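Predicted acetyltransferase (Clostridium acetobutylicum, PDB 3MGD) binds acetyl-CoA and probably transfers its acetyl group to an acceptor not yet identified, as a member of the GNAT acetyltransferase family. Local coordinates at residues I62-A67 against M90-T95; V52-E57 against D107-E112. All blocks are in the same frame, centred on the assembly; numbering follows the deposited sequence.

Interaction 1. Residues I62-A67 against M90-T95; sequences IIATAA and MYTEPT. With ACO (acetyl coenzyme *a), chain C.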
ATOM      1  N   ILE A  62     -14.570  18.959  15.979  1.00 25.56           N
ATOM      2  CA  ILE A  62     -13.781  17.727  15.905  1.00 21.51           C
ATOM      3  C   ILE A  62     -12.499  17.849  16.733  1.00 21.05           C
ATOM      4  O   ILE A  62     -11.699  18.759  16.535  1.00 26.38           O
ATOM      5  CB  ILE A  62     -13.455  17.335  14.458  1.00 27.79           C
ATOM      6  CG1 ILE A  62     -14.745  17.035  13.687  1.00 29.85           C
ATOM      7  CG2 ILE A  62     -12.568  16.094  14.436  1.00 23.38           C
ATOM      8  CD1 ILE A  62     -14.517  16.776  12.203  1.00 28.30           C
ATOM      9  N   ILE A  63     -12.347  16.934  17.682  1.00 21.80           N
ATOM     10  CA  ILE A  63     -11.182  16.843  18.543  1.00 20.90           C
ATOM     11  C   ILE A  63     -10.111  15.920  17.960  1.00 19.21           C
ATOM     12  O   ILE A  63      -8.911  16.181  18.093  1.00 23.24           O
ATOM     13  CB  ILE A  63     -11.588  16.280  19.917  1.00 30.55           C
ATOM     14  CG1 ILE A  63     -12.578  17.219  20.601  1.00 35.76           C
ATOM     15  CG2 ILE A  63     -10.368  16.057  20.793  1.00 30.87           C
ATOM     16  CD1 ILE A  63     -12.000  18.588  20.889  1.00 41.25           C
ATOM     17  N   ALA A  64     -10.541  14.821  17.339  1.00 20.33           N
ATOM     18  CA  ALA A  64      -9.591  13.869  16.764  1.00 19.10           C
ATOM     19  C   ALA A  64     -10.185  13.157  15.549  1.00 19.63           C
ATOM     20  O   ALA A  64     -11.402  13.061  15.396  1.00 20.04           O
ATOM     21  CB  ALA A  64      -9.138  12.860  17.810  1.00 17.51           C
ATOM     22  N   THR A  65      -9.312  12.691  14.670  1.00 17.77           N
ATOM     23  CA  THR A  65      -9.728  11.835  13.572  1.00 15.67           C
ATOM     24  C   THR A  65      -8.792  10.632  13.520  1.00 17.09           C
ATOM     25  O   THR A  65      -7.706  10.656  14.099  1.00 19.24           O
ATOM     26  CB  THR A  65      -9.615  12.553  12.217  1.00 18.42           C
ATOM     27  OG1 THR A  65      -8.247  12.913  11.974  1.00 18.30           O
ATOM     28  CG2 THR A  65     -10.485  13.811  12.186  1.00 19.50           C
ATOM     29  N   ALA A  66      -9.216   9.588  12.807  1.00 16.24           N
ATOM     30  CA  ALA A  66      -8.385   8.402  12.579  1.00 18.49           C
ATOM     31  C   ALA A  66      -9.053   7.606  11.474  1.00 18.30           C
ATOM     32  O   ALA A  66     -10.258   7.368  11.536  1.00 17.85           O
ATOM     33  CB  ALA A  66      -8.305   7.566  13.837  1.00 16.64           C
ATOM     34  N   ALA A  67      -8.303   7.212  10.453  1.00 15.90           N
ATOM     35  CA  ALA A  67      -8.935   6.468   9.346  1.00 14.14           C
ATOM     36  C   ALA A  67      -8.232   5.164   9.024  1.00 14.60           C
ATOM     37  O   ALA A  67      -7.061   4.961   9.363  1.00 14.61           O
ATOM     38  CB  ALA A  67      -9.037   7.326   8.085  1.00 18.28           C
HETATM   39  N   MSE A  90      -4.612  10.250  11.070  1.00 15.20           N
HETATM   40  CA  MSE A  90      -4.745  10.351  12.508  1.00 17.80           C
HETATM   41  C   MSE A  90      -4.273  11.709  13.016  1.00 17.40           C
HETATM   42  O   MSE A  90      -3.171  12.170  12.725  1.00 17.16           O
HETATM   43  CB  MSE A  90      -4.033   9.203  13.211  1.00 17.73           C
HETATM   44  CG  MSE A  90      -4.688   7.850  12.857  1.00 18.03           C
HETATM   45 SE   MSE A  90      -4.016   6.455  13.995  1.00 34.28          SE
HETATM   46  CE  MSE A  90      -4.729   7.078  15.705  1.00 23.31           C
ATOM     47  N   TYR A  91      -5.135  12.342  13.789  1.00 16.72           N
ATOM     48  CA  TYR A  91      -4.841  13.668  14.313  1.00 15.80           C
ATOM     49  C   TYR A  91      -5.604  13.813  15.614  1.00 17.69           C
ATOM     50  O   TYR A  91      -6.769  13.430  15.705  1.00 20.67           O
ATOM     51  CB  TYR A  91      -5.247  14.759  13.313  1.00 18.18           C
ATOM     52  CG  TYR A  91      -4.908  16.150  13.826  1.00 19.76           C
ATOM     53  CD1 TYR A  91      -3.632  16.671  13.677  1.00 18.82           C
ATOM     54  CD2 TYR A  91      -5.854  16.915  14.482  1.00 21.95           C
ATOM     55  CE1 TYR A  91      -3.307  17.951  14.167  1.00 21.05           C
ATOM     56  CE2 TYR A  91      -5.544  18.179  14.977  1.00 19.61           C
ATOM     57  CZ  TYR A  91      -4.276  18.693  14.817  1.00 24.19           C
ATOM     58  OH  TYR A  91      -3.992  19.961  15.321  1.00 27.31           O
ATOM     59  N   THR A  92      -4.916  14.294  16.641  1.00 18.49           N
ATOM     60  CA  THR A  92      -5.575  14.680  17.872  1.00 17.15           C
ATOM     61  C   THR A  92      -5.227  16.153  18.158  1.00 22.70           C
ATOM     62  O   THR A  92      -4.061  16.549  18.052  1.00 21.73           O
ATOM     63  CB  THR A  92      -5.111  13.829  19.078  1.00 17.49           C
ATOM     64  OG1 THR A  92      -5.471  12.457  18.880  1.00 20.52           O
ATOM     65  CG2 THR A  92      -5.774  14.355  20.380  1.00 20.23           C
ATOM     66  N   GLU A  93      -6.238  16.948  18.508  1.00 20.51           N
ATOM     67  CA  GLU A  93      -6.047  18.345  18.902  1.00 24.65           C
ATOM     68  C   GLU A  93      -4.937  18.411  19.944  1.00 23.80           C
ATOM     69  O   GLU A  93      -4.944  17.626  20.893  1.00 25.55           O
ATOM     70  CB  GLU A  93      -7.357  18.890  19.493  1.00 32.18           C
ATOM     71  CG  GLU A  93      -7.309  20.352  19.902  1.00 39.99           C
ATOM     72  CD  GLU A  93      -7.178  21.287  18.712  1.00 37.63           C
ATOM     73  OE1 GLU A  93      -7.955  21.137  17.746  1.00 30.05           O
ATOM     74  OE2 GLU A  93      -6.302  22.174  18.747  1.00 36.90           O
ATOM     75  N   PRO A  94      -3.959  19.323  19.762  1.00 23.34           N
ATOM     76  CA  PRO A  94      -2.802  19.351  20.666  1.00 25.08           C
ATOM     77  C   PRO A  94      -3.127  19.403  22.163  1.00 21.66           C
ATOM     78  O   PRO A  94      -2.514  18.657  22.922  1.00 22.41           O
ATOM     79  CB  PRO A  94      -2.034  20.591  20.209  1.00 26.48           C
ATOM     80  CG  PRO A  94      -2.318  20.635  18.729  1.00 27.71           C
ATOM     81  CD  PRO A  94      -3.764  20.207  18.602  1.00 23.16           C
ATOM     82  N   THR A  95      -4.069  20.242  22.584  1.00 27.62           N
ATOM     83  CA  THR A  95      -4.391  20.321  24.004  1.00 31.01           C
ATOM     84  C   THR A  95      -5.074  19.049  24.511  1.00 30.69           C
ATOM     85  O   THR A  95      -5.225  18.862  25.718  1.00 28.61           O
ATOM     86  CB  THR A  95      -5.257  21.557  24.333  1.00 32.22           C
ATOM     87  OG1 THR A  95      -6.479  21.491  23.598  1.00 31.83           O
ATOM     88  CG2 THR A  95      -4.515  22.848  23.962  1.00 35.47           C
TER
HETATM   89  N1A ACO C 200      -1.428   5.850  30.589  1.00 52.99           N
HETATM   90  C2A ACO C 200      -0.155   6.416  30.468  1.00 52.46           C
HETATM   91  N3A ACO C 200       0.198   7.134  29.301  1.00 46.69           N
HETATM   92  C4A ACO C 200      -0.773   7.276  28.229  1.00 43.40           C
HETATM   93  C5A ACO C 200      -2.078   6.699  28.351  1.00 46.17           C
HETATM   94  C6A ACO C 200      -2.421   5.992  29.497  1.00 46.44           C
HETATM   95  N6A ACO C 200      -3.742   5.410  29.614  1.00 41.70           N
HETATM   96  N7A ACO C 200      -2.822   6.997  27.157  1.00 44.63           N
HETATM   97  C8A ACO C 200      -1.999   7.740  26.322  1.00 37.09           C
HETATM   98  N9A ACO C 200      -0.708   7.900  26.973  1.00 33.93           N
HETATM   99  C1B ACO C 200       0.366   8.725  26.447  1.00 32.88           C
HETATM  100  C2B ACO C 200       1.222   7.711  25.670  1.00 41.54           C
HETATM  101  O2B ACO C 200       1.783   6.598  26.286  1.00 43.47           O
HETATM  102  C3B ACO C 200       2.086   8.621  24.826  1.00 45.79           C
HETATM  103  O3B ACO C 200       3.286   9.117  25.376  1.00 47.88           O
HETATM  104  P3B ACO C 200       4.696   8.402  25.178  1.00 73.19           P
HETATM  105  O7A ACO C 200       5.641   8.894  26.328  1.00 49.13           O
HETATM  106  O8A ACO C 200       5.295   8.793  23.810  1.00 69.14           O
HETATM  107  O9A ACO C 200       4.543   6.897  25.248  1.00 73.23           O
HETATM  108  C4B ACO C 200       1.020   9.682  24.382  1.00 22.40           C
HETATM  109  O4B ACO C 200       0.192   9.863  25.588  1.00 29.07           O
HETATM  110  C5B ACO C 200       0.286   9.640  23.057  1.00 23.96           C
HETATM  111  O5B ACO C 200      -0.681   8.619  23.028  1.00 24.05           O
HETATM  112  P1A ACO C 200      -2.188   8.945  22.685  1.00 22.49           P
HETATM  113  O1A ACO C 200      -2.841   9.861  23.733  1.00 24.05           O
HETATM  114  O2A ACO C 200      -2.918   7.615  22.524  1.00 22.11           O
HETATM  115  O3A ACO C 200      -2.129   9.671  21.286  1.00 24.10           O
HETATM  116  P2A ACO C 200      -2.681  11.139  21.005  1.00 21.90           P
HETATM  117  O4A ACO C 200      -1.876  12.246  21.766  1.00 23.29           O
HETATM  118  O5A ACO C 200      -4.164  11.214  21.239  1.00 18.78           O
HETATM  119  O6A ACO C 200      -2.526  11.362  19.453  1.00 23.56           O
HETATM  120  CBP ACO C 200      -1.150  11.705  17.481  1.00 19.69           C
HETATM  121  CCP ACO C 200      -1.331  11.002  18.819  1.00 18.72           C
HETATM  122  CDP ACO C 200       0.029  11.110  16.728  1.00 15.32           C
HETATM  123  CEP ACO C 200      -2.421  11.549  16.714  1.00 20.30           C
HETATM  124  CAP ACO C 200      -0.858  13.217  17.759  1.00 27.02           C
HETATM  125  OAP ACO C 200       0.331  13.404  18.451  1.00 25.36           O
HETATM  126  C9P ACO C 200      -0.996  14.123  16.561  1.00 22.45           C
HETATM  127  O9P ACO C 200      -2.089  14.491  16.129  1.00 18.40           O
HETATM  128  N8P ACO C 200       0.237  14.561  15.941  1.00 20.05           N
HETATM  129  C7P ACO C 200       0.212  15.382  14.732  1.00 16.18           C
HETATM  130  C6P ACO C 200      -0.348  14.646  13.571  1.00 18.88           C
HETATM  131  C5P ACO C 200       0.291  13.282  13.427  1.00 20.10           C
HETATM  132  O5P ACO C 200       1.511  13.148  13.525  1.00 24.11           O
HETATM  133  N4P ACO C 200      -0.574  12.170  13.229  1.00 17.61           N
HETATM  134  C3P ACO C 200      -0.070  10.876  12.838  1.00 16.76           C
HETATM  135  C2P ACO C 200       0.289  10.704  11.384  1.00 20.40           C
HETATM  136  S1P ACO C 200       0.754   9.049  10.937  1.00 19.98           S
HETATM  137  C   ACO C 200      -0.590   8.088  10.632  1.00 22.52           C
HETATM  138  O   ACO C 200      -1.710   8.570  10.711  1.00 20.04           O
HETATM  139  CH3 ACO C 200      -0.413   6.638  10.406  1.00 18.17           C
HETATM  140  O   HOH W   1     -10.631  20.763  18.115  1.00 33.24           O
HETATM  141  O   HOH W   2      -6.501  10.423  16.832  1.00 21.89           O
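Thr65 and Tyr91 form an antiparallel hydrogen-bonded pair between strand 62-67 and strand 90-92, parts of the hairpin formed by 61-72 and 83-92 in the GNAT sheet. Of their backbone bonds, Thr65 N to Tyr91 O spans 2.8 Å in the carbonyl plane, whereas Tyr91 N reaches Thr65 O at 3.1 Å from above the carbonyl plane of Thr65. Glu93 N adds a third, nearly straight bond to Ile63 O. Water joins the strands as well: one molecule donates to Ile62 O and Glu93 OE1, the latter also salt-bridged to Arg21, and another to Thr65 O and Thr92 OG1.

Apolar contact is modest. Selenomethionine Met90 lays CG 3.8 Å from Ala66 CB, and its bend at chi3 (66°) brings CE round to the same methyl. On the Thr65 face, Tyr91 CB lies beside Thr65 OG1, which bonds to Asn89 O.

Acetyl-CoA completes the other side of 90-92. Met90 O accepts from pantetheine N4P at 2.6 Å, Thr92 N donates to O9P at 2.9 Å, and Met90 N makes a weak bond to the acetyl O. The cofactor thus pairs with Met90 and Thr92 much as a further strand would, while Tyr91 N and O are spent on Thr65.

Interaction 2. Residues V52-E57 against D107-E112; sequences VEWIAE and DRLVNE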
ATOM      1  N   VAL A  52     -12.733   4.223   5.995  1.00 17.58           N
ATOM      2  CA  VAL A  52     -13.568   4.525   7.158  1.00 15.94           C
ATOM      3  C   VAL A  52     -12.811   5.509   8.046  1.00 19.00           C
ATOM      4  O   VAL A  52     -11.700   5.231   8.477  1.00 16.88           O
ATOM      5  CB  VAL A  52     -13.900   3.257   7.987  1.00 21.48           C
ATOM      6  CG1 VAL A  52     -14.626   3.624   9.284  1.00 18.18           C
ATOM      7  CG2 VAL A  52     -14.739   2.267   7.156  1.00 22.32           C
ATOM      8  N   GLU A  53     -13.404   6.665   8.306  1.00 19.87           N
ATOM      9  CA  GLU A  53     -12.723   7.672   9.115  1.00 19.54           C
ATOM     10  C   GLU A  53     -13.562   7.976  10.337  1.00 20.21           C
ATOM     11  O   GLU A  53     -14.678   8.480  10.228  1.00 20.18           O
ATOM     12  CB  GLU A  53     -12.411   8.938   8.305  1.00 19.78           C
ATOM     13  CG  GLU A  53     -11.804  10.091   9.145  1.00 15.58           C
ATOM     14  CD  GLU A  53     -10.779  10.933   8.382  1.00 21.53           C
ATOM     15  OE1 GLU A  53     -10.438  12.035   8.875  1.00 19.70           O
ATOM     16  OE2 GLU A  53     -10.318  10.511   7.294  1.00 19.45           O
ATOM     17  N   TRP A  54     -13.028   7.622  11.502  1.00 17.19           N
ATOM     18  CA  TRP A  54     -13.707   7.868  12.756  1.00 17.14           C
ATOM     19  C   TRP A  54     -13.372   9.278  13.228  1.00 21.12           C
ATOM     20  O   TRP A  54     -12.261   9.779  13.008  1.00 19.75           O
ATOM     21  CB  TRP A  54     -13.274   6.849  13.811  1.00 16.67           C
ATOM     22  CG  TRP A  54     -14.040   5.561  13.763  1.00 21.16           C
ATOM     23  CD1 TRP A  54     -13.723   4.431  13.056  1.00 19.57           C
ATOM     24  CD2 TRP A  54     -15.254   5.274  14.463  1.00 17.81           C
ATOM     25  NE1 TRP A  54     -14.677   3.453  13.280  1.00 22.62           N
ATOM     26  CE2 TRP A  54     -15.622   3.951  14.147  1.00 18.75           C
ATOM     27  CE3 TRP A  54     -16.062   6.009  15.342  1.00 18.21           C
ATOM     28  CZ2 TRP A  54     -16.774   3.357  14.658  1.00 24.92           C
ATOM     29  CZ3 TRP A  54     -17.201   5.418  15.852  1.00 20.31           C
ATOM     30  CH2 TRP A  54     -17.550   4.105  15.509  1.00 24.57           C
ATOM     31  N   ILE A  55     -14.342   9.927  13.861  1.00 19.75           N
ATOM     32  CA  ILE A  55     -14.093  11.243  14.440  1.00 18.65           C
ATOM     33  C   ILE A  55     -14.535  11.297  15.900  1.00 21.94           C
ATOM     34  O   ILE A  55     -15.488  10.637  16.299  1.00 20.90           O
ATOM     35  CB  ILE A  55     -14.785  12.383  13.638  1.00 36.57           C
ATOM     36  CG1 ILE A  55     -16.286  12.393  13.880  1.00 43.00           C
ATOM     37  CG2 ILE A  55     -14.505  12.270  12.147  1.00 36.02           C
ATOM     38  CD1 ILE A  55     -16.992  13.477  13.104  1.00 46.14           C
ATOM     39  N   ALA A  56     -13.809  12.068  16.694  1.00 21.33           N
ATOM     40  CA  ALA A  56     -14.174  12.310  18.083  1.00 24.48           C
ATOM     41  C   ALA A  56     -14.581  13.764  18.131  1.00 23.52           C
ATOM     42  O   ALA A  56     -13.834  14.630  17.659  1.00 23.80           O
ATOM     43  CB  ALA A  56     -12.993  12.066  18.995  1.00 23.53           C
ATOM     44  N   GLU A  57     -15.772  14.029  18.655  1.00 28.19           N
ATOM     45  CA  GLU A  57     -16.328  15.378  18.669  1.00 25.08           C
ATOM     46  C   GLU A  57     -16.689  15.793  20.086  1.00 20.17           C
ATOM     47  O   GLU A  57     -17.083  14.965  20.912  1.00 24.63           O
ATOM     48  CB  GLU A  57     -17.616  15.442  17.853  1.00 35.56           C
ATOM     49  CG  GLU A  57     -17.469  15.376  16.364  1.00 39.62           C
ATOM     50  CD  GLU A  57     -18.816  15.464  15.682  1.00 38.81           C
ATOM     51  OE1 GLU A  57     -19.785  14.879  16.216  1.00 39.48           O
ATOM     52  OE2 GLU A  57     -18.907  16.124  14.622  1.00 41.38           O
ATOM     53  N   ASP A 107      -7.945   1.086  18.402  1.00 20.90           N
ATOM     54  CA  ASP A 107      -8.831  -0.043  18.720  1.00 19.37           C
ATOM     55  C   ASP A 107     -10.024  -0.072  17.771  1.00 17.93           C
ATOM     56  O   ASP A 107     -10.415  -1.140  17.288  1.00 19.95           O
ATOM     57  CB  ASP A 107      -9.345  -0.005  20.167  1.00 21.98           C
ATOM     58  CG  ASP A 107      -8.246  -0.228  21.201  1.00 30.75           C
ATOM     59  OD1 ASP A 107      -7.236  -0.896  20.897  1.00 28.97           O
ATOM     60  OD2 ASP A 107      -8.411   0.251  22.342  1.00 33.13           O
ATOM     61  N   ARG A 108     -10.618   1.095  17.513  1.00 17.94           N
ATOM     62  CA  ARG A 108     -11.776   1.160  16.627  1.00 22.46           C
ATOM     63  C   ARG A 108     -11.402   0.785  15.198  1.00 26.23           C
ATOM     64  O   ARG A 108     -12.185   0.150  14.497  1.00 22.33           O
ATOM     65  CB  ARG A 108     -12.420   2.549  16.641  1.00 20.54           C
ATOM     66  CG  ARG A 108     -12.969   2.965  17.989  1.00 17.28           C
ATOM     67  CD  ARG A 108     -13.688   4.304  17.872  1.00 21.82           C
ATOM     68  NE  ARG A 108     -14.245   4.753  19.152  1.00 21.61           N
ATOM     69  CZ  ARG A 108     -15.455   4.424  19.608  1.00 32.09           C
ATOM     70  NH1 ARG A 108     -16.262   3.630  18.903  1.00 26.30           N
ATOM     71  NH2 ARG A 108     -15.865   4.888  20.780  1.00 32.44           N
ATOM     72  N   LEU A 109     -10.205   1.180  14.763  1.00 17.66           N
ATOM     73  CA  LEU A 109      -9.772   0.867  13.401  1.00 18.80           C
ATOM     74  C   LEU A 109      -9.480  -0.617  13.231  1.00 21.16           C
ATOM     75  O   LEU A 109      -9.810  -1.204  12.211  1.00 17.73           O
ATOM     76  CB  LEU A 109      -8.563   1.711  12.996  1.00 16.17           C
ATOM     77  CG  LEU A 109      -8.834   3.222  12.950  1.00 19.44           C
ATOM     78  CD1 LEU A 109      -7.548   3.966  12.627  1.00 17.50           C
ATOM     79  CD2 LEU A 109      -9.921   3.574  11.954  1.00 18.47           C
ATOM     80  N   VAL A 110      -8.858  -1.216  14.238  1.00 19.70           N
ATOM     81  CA  VAL A 110      -8.635  -2.649  14.238  1.00 22.37           C
ATOM     82  C   VAL A 110      -9.971  -3.372  14.112  1.00 22.49           C
ATOM     83  O   VAL A 110     -10.088  -4.374  13.404  1.00 19.61           O
ATOM     84  CB  VAL A 110      -7.886  -3.088  15.516  1.00 25.74           C
ATOM     85  CG1 VAL A 110      -8.079  -4.575  15.786  1.00 27.65           C
ATOM     86  CG2 VAL A 110      -6.403  -2.723  15.391  1.00 24.16           C
ATOM     87  N   ASN A 111     -10.991  -2.857  14.782  1.00 22.41           N
ATOM     88  CA  ASN A 111     -12.310  -3.472  14.659  1.00 22.38           C
ATOM     89  C   ASN A 111     -12.882  -3.385  13.237  1.00 20.43           C
ATOM     90  O   ASN A 111     -13.499  -4.340  12.757  1.00 25.13           O
ATOM     91  CB  ASN A 111     -13.285  -2.899  15.689  1.00 20.05           C
ATOM     92  CG  ASN A 111     -14.686  -3.444  15.519  1.00 30.47           C
ATOM     93  OD1 ASN A 111     -14.931  -4.629  15.737  1.00 32.31           O
ATOM     94  ND2 ASN A 111     -15.614  -2.580  15.114  1.00 31.18           N
ATOM     95  N   GLU A 112     -12.678  -2.252  12.556  1.00 19.16           N
ATOM     96  CA  GLU A 112     -13.129  -2.126  11.164  1.00 20.07           C
ATOM     97  C   GLU A 112     -12.483  -3.207  10.308  1.00 18.92           C
ATOM     98  O   GLU A 112     -13.111  -3.777   9.411  1.00 18.06           O
ATOM     99  CB  GLU A 112     -12.798  -0.747  10.583  1.00 20.86           C
ATOM    100  CG  GLU A 112     -13.480   0.418  11.293  1.00 23.65           C
ATOM    101  CD  GLU A 112     -14.992   0.400  11.178  1.00 25.38           C
ATOM    102  OE1 GLU A 112     -15.523  -0.155  10.190  1.00 22.97           O
ATOM    103  OE2 GLU A 112     -15.655   0.951  12.090  1.00 21.94           O
TER
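Trp54 reaches from strand 52-57 to Arg108, Leu109 and Glu112 of helix 107-112, a worked example of alpha/beta packing in the GNAT fold, where a helix packs on a face of the central sheet. The short axes pass 9.7 Å apart and run roughly antiparallel, and the indole bridges much of that gap.

From CB, which points toward the helix, the side chain leaves with CG anti to its carbonyl carbon (chi1 -85°), and the ring stands across the arginine chain. CD1 comes first against the methyl CD2 of Leu109, at 4.1 Å. Further round, CD2 and CE3 lie beneath Arg108 CD, which sits over one face in a CH-pi contact, 4.0 Å from the centroid of the six-membered ring. At the far rim, CZ3 and CH2 each approach Arg108 NH1 to 3.7 Å. The guanidinium is tilted 34° from the indole plane, and CZ is displaced from over the six-membered ring's centre, making an off-centre cation-pi interaction; Tyr4 offers Arg108 a second aromatic partner.

Glu112 comes to the ring's edge, its CG also packing on Val52 CG1. A bend at chi2 (-64°) turns the carboxylate back toward the indole, and OE1 is salt-bridged to Arg116. That leaves each oxygen with its own partner: Trp54 NE1 donates within its ring plane to Glu112 OE2 at 2.9 Å, on the anti side and tilted out of the carboxylate plane.

Overall arrangement
Interactions 1 and 2 lie with their centres about 11 Å apart and share one sheet, for strands 51-58 and 61-72 are neighbours in it. They join directly: Ile63 N is a probable donor to Ala56 O at 2.7 Å, within a classic beta bulge, in which Ala56 stands opposite the pair Ile63 and Ala64, and Trp54 N probably donates to Ala66 O at 2.8 Å. Both segments of interaction 1 fall between those of interaction 2 in sequence. Interaction 1 touches acetyl-CoA itself, whereas interaction 2 lies farther from the cofactor, with the side chain of Leu109 about 5 Å from that of Met90 and about 8 Å from acetyl-CoA. Helix 101-115 links both: it carries 107-112, and near its start Ala102, which binds acetyl-CoA, touches Met90.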